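Long-range contact in inactive poly [ADP-ribose] polymerase RCD1 (Arabidopsis thaliana, PDB 5NGO), which is bound by a downy mildew effector that thereby suppresses plant immunity, and carries a PARP-like domain regarded as catalytically inactive: residues A[60-65]-A[127-132]. Residues are numbered along the deposited sequence; the frame is centred on the assembly and turned at random.
Sequences ANVRYA and RVIMGN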
ATOM      1  N   ALA A  60      -9.509 -14.203   2.168  1.00 56.63           N
ATOM      2  CA  ALA A  60      -8.663 -13.121   2.705  1.00 53.67           C
ATOM      3  C   ALA A  60      -8.654 -11.894   1.779  1.00 51.91           C
ATOM      4  O   ALA A  60      -8.564 -10.753   2.247  1.00 51.37           O
ATOM      5  CB  ALA A  60      -7.240 -13.613   2.947  1.00 52.03           C
ATOM      6  N   ASN A  61      -8.766 -12.136   0.474  1.00 51.21           N
ATOM      7  CA  ASN A  61      -8.826 -11.085  -0.532  1.00 50.75           C
ATOM      8  C   ASN A  61      -7.580 -10.214  -0.400  1.00 48.52           C
ATOM      9  O   ASN A  61      -7.645  -9.021  -0.076  1.00 48.01           O
ATOM     10  CB  ASN A  61     -10.132 -10.289  -0.431  1.00 51.38           C
ATOM     11  CG  ASN A  61     -10.276  -9.252  -1.547  1.00 50.16           C
ATOM     12  OD1 ASN A  61      -9.668  -9.363  -2.606  1.00 49.94           O
ATOM     13  ND2 ASN A  61     -11.062  -8.213  -1.288  1.00 49.87           N
ATOM     14  N   VAL A  62      -6.437 -10.865  -0.631  1.00 47.48           N
ATOM     15  CA  VAL A  62      -5.144 -10.226  -0.607  1.00 46.27           C
ATOM     16  C   VAL A  62      -4.925  -9.528  -1.946  1.00 46.40           C
ATOM     17  O   VAL A  62      -5.078 -10.139  -2.994  1.00 49.64           O
ATOM     18  CB  VAL A  62      -4.014 -11.240  -0.334  1.00 45.39           C
ATOM     19  CG1 VAL A  62      -2.651 -10.546  -0.369  1.00 44.06           C
ATOM     20  CG2 VAL A  62      -4.224 -11.902   1.054  1.00 45.88           C
ATOM     21  N   ARG A  63      -4.551  -8.257  -1.894  1.00 45.65           N
ATOM     22  CA  ARG A  63      -4.284  -7.457  -3.088  1.00 46.12           C
ATOM     23  C   ARG A  63      -2.951  -6.752  -2.996  1.00 43.40           C
ATOM     24  O   ARG A  63      -2.429  -6.528  -1.919  1.00 41.82           O
ATOM     25  CB  ARG A  63      -5.389  -6.416  -3.276  1.00 49.11           C
ATOM     26  CG  ARG A  63      -6.594  -6.978  -3.986  1.00 51.79           C
ATOM     27  CD  ARG A  63      -7.878  -6.355  -3.508  1.00 54.47           C
ATOM     28  NE  ARG A  63      -9.030  -7.138  -3.993  1.00 58.84           N
ATOM     29  CZ  ARG A  63      -9.895  -6.759  -4.937  1.00 60.69           C
ATOM     30  NH1 ARG A  63      -9.793  -5.545  -5.533  1.00 61.47           N
ATOM     31  NH2 ARG A  63     -10.898  -7.570  -5.242  1.00 63.99           N
ATOM     32  N   TYR A  64      -2.387  -6.446  -4.156  1.00 43.33           N
ATOM     33  CA  TYR A  64      -1.207  -5.591  -4.202  1.00 41.79           C
ATOM     34  C   TYR A  64      -1.680  -4.158  -4.241  1.00 41.09           C
ATOM     35  O   TYR A  64      -2.719  -3.860  -4.836  1.00 42.44           O
ATOM     36  CB  TYR A  64      -0.309  -5.933  -5.374  1.00 42.34           C
ATOM     37  CG  TYR A  64       0.565  -7.143  -5.125  1.00 43.53           C
ATOM     38  CD1 TYR A  64       1.629  -7.090  -4.226  1.00 44.33           C
ATOM     39  CD2 TYR A  64       0.299  -8.367  -5.751  1.00 46.06           C
ATOM     40  CE1 TYR A  64       2.463  -8.154  -4.014  1.00 46.21           C
ATOM     41  CE2 TYR A  64       1.088  -9.475  -5.520  1.00 46.98           C
ATOM     42  CZ  TYR A  64       2.157  -9.368  -4.628  1.00 48.49           C
ATOM     43  OH  TYR A  64       2.993 -10.445  -4.493  1.00 51.87           O
ATOM     44  N   ALA A  65      -0.959  -3.270  -3.567  1.00 39.84           N
ATOM     45  CA  ALA A  65      -1.283  -1.847  -3.571  1.00 39.43           C
ATOM     46  C   ALA A  65      -0.025  -1.022  -3.358  1.00 38.06           C
ATOM     47  O   ALA A  65       0.947  -1.516  -2.791  1.00 38.58           O
ATOM     48  CB  ALA A  65      -2.302  -1.558  -2.476  1.00 40.47           C
ATOM     49  N   ARG A 127       1.506  -5.994   0.006  1.00 35.80           N
ATOM     50  CA  ARG A 127       0.391  -6.939   0.061  1.00 37.41           C
ATOM     51  C   ARG A 127      -0.561  -6.383   1.102  1.00 36.16           C
ATOM     52  O   ARG A 127      -0.127  -5.992   2.177  1.00 37.31           O
ATOM     53  CB  ARG A 127       0.847  -8.315   0.520  1.00 39.60           C
ATOM     54  CG  ARG A 127       2.036  -8.879  -0.214  1.00 40.98           C
ATOM     55  CD  ARG A 127       2.134 -10.373  -0.024  1.00 42.65           C
ATOM     56  NE  ARG A 127       3.417 -10.896  -0.466  1.00 43.83           N
ATOM     57  CZ  ARG A 127       3.828 -12.154  -0.286  1.00 44.47           C
ATOM     58  NH1 ARG A 127       3.055 -13.049   0.323  1.00 45.12           N
ATOM     59  NH2 ARG A 127       5.011 -12.529  -0.774  1.00 44.37           N
ATOM     60  N   VAL A 128      -1.842  -6.313   0.762  1.00 37.01           N
ATOM     61  CA  VAL A 128      -2.869  -5.816   1.661  1.00 38.91           C
ATOM     62  C   VAL A 128      -3.968  -6.857   1.765  1.00 40.35           C
ATOM     63  O   VAL A 128      -4.473  -7.348   0.747  1.00 40.54           O
ATOM     64  CB  VAL A 128      -3.493  -4.497   1.167  1.00 39.32           C
ATOM     65  CG1 VAL A 128      -4.457  -3.944   2.199  1.00 39.73           C
ATOM     66  CG2 VAL A 128      -2.409  -3.485   0.827  1.00 40.23           C
ATOM     67  N   ILE A 129      -4.338  -7.171   3.003  1.00 41.63           N
ATOM     68  CA  ILE A 129      -5.493  -8.021   3.291  1.00 42.94           C
ATOM     69  C   ILE A 129      -6.713  -7.114   3.326  1.00 43.33           C
ATOM     70  O   ILE A 129      -6.965  -6.418   4.311  1.00 41.32           O
ATOM     71  CB  ILE A 129      -5.339  -8.739   4.634  1.00 43.44           C
ATOM     72  CG1 ILE A 129      -4.114  -9.665   4.602  1.00 44.22           C
ATOM     73  CG2 ILE A 129      -6.594  -9.540   4.965  1.00 45.05           C
ATOM     74  CD1 ILE A 129      -3.650 -10.106   5.986  1.00 44.63           C
ATOM     75  N   MET A 130      -7.468  -7.119   2.234  1.00 45.38           N
ATOM     76  CA  MET A 130      -8.642  -6.266   2.125  1.00 47.88           C
ATOM     77  C   MET A 130      -9.879  -6.924   2.723  1.00 51.47           C
ATOM     78  O   MET A 130     -10.791  -6.218   3.143  1.00 51.69           O
ATOM     79  CB  MET A 130      -8.879  -5.879   0.668  1.00 47.76           C
ATOM     80  CG  MET A 130      -7.873  -4.852   0.156  1.00 47.17           C
ATOM     81  SD  MET A 130      -7.776  -3.334   1.101  1.00 48.20           S
ATOM     82  CE  MET A 130      -9.438  -2.731   1.064  1.00 49.31           C
ATOM     83  N   GLY A 131      -9.902  -8.263   2.755  1.00 53.77           N
ATOM     84  CA  GLY A 131     -11.035  -9.014   3.292  1.00 58.92           C
ATOM     85  C   GLY A 131     -12.341  -8.666   2.611  1.00 61.29           C
ATOM     86  O   GLY A 131     -12.378  -8.481   1.396  1.00 62.72           O
ATOM     87  N   ASN A 132     -13.402  -8.554   3.414  1.00 63.85           N
ATOM     88  CA  ASN A 132     -14.697  -8.048   2.950  1.00 66.13           C
ATOM     89  C   ASN A 132     -14.644  -6.550   2.830  1.00 63.12           C
ATOM     90  O   ASN A 132     -14.716  -5.833   3.839  1.00 61.85           O
ATOM     91  CB  ASN A 132     -15.816  -8.414   3.923  1.00 71.17           C
ATOM     92  CG  ASN A 132     -16.253  -9.827   3.766  1.00 73.51           C
ATOM     93  OD1 ASN A 132     -16.339 -10.551   4.716  1.00 78.48           O
ATOM     94  ND2 ASN A 132     -16.576 -10.208   2.541  1.00 74.26           N
TER
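Arg63 and Val128 form a hydrogen-bonded pair of an antiparallel ladder in the mixed sheet of this PARP-type domain, where strand 62-68 lies beside strand 121-129. Their backbones bond reciprocally: Arg63 N to Val128 O and Val128 N to Arg63 O, both 2.8 Å. Past Val62 and Ile129, a non-hydrogen-bonded pair, the chains leave the ladder but stay joined, with Met130 N bonding to Asn61 O (3.0 Å) and Gly131 N to Ala60 O (2.9 Å).

Side chains divide between two faces. On one, Val62 CG2 meets Ile129 CG1, and the Tyr64 ring runs alongside the Arg127 side chain, Tyr64 CE1 lying 3.9 Å from Arg127 CG; the guanidinium, turned 70° from the ring, is salt-bridged to Glu177. Phe46 of helix 37-57 packs on Arg127 and Ile129, and Val50 on Ile129. On the other, Ala65 CB packs against Val128 CG2 (3.8 Å) beside Leu100.

Side-chain polar bonds centre on Asn61. With CG anti to the backbone N (chi1 -175°), its amide spans both segments: OD1 accepts Arg63 NE at 2.7 Å, at the guanidinium edge, while ND2 donates almost straight (167°) to Gly131 O, 3.0 Å away and in the amide plane.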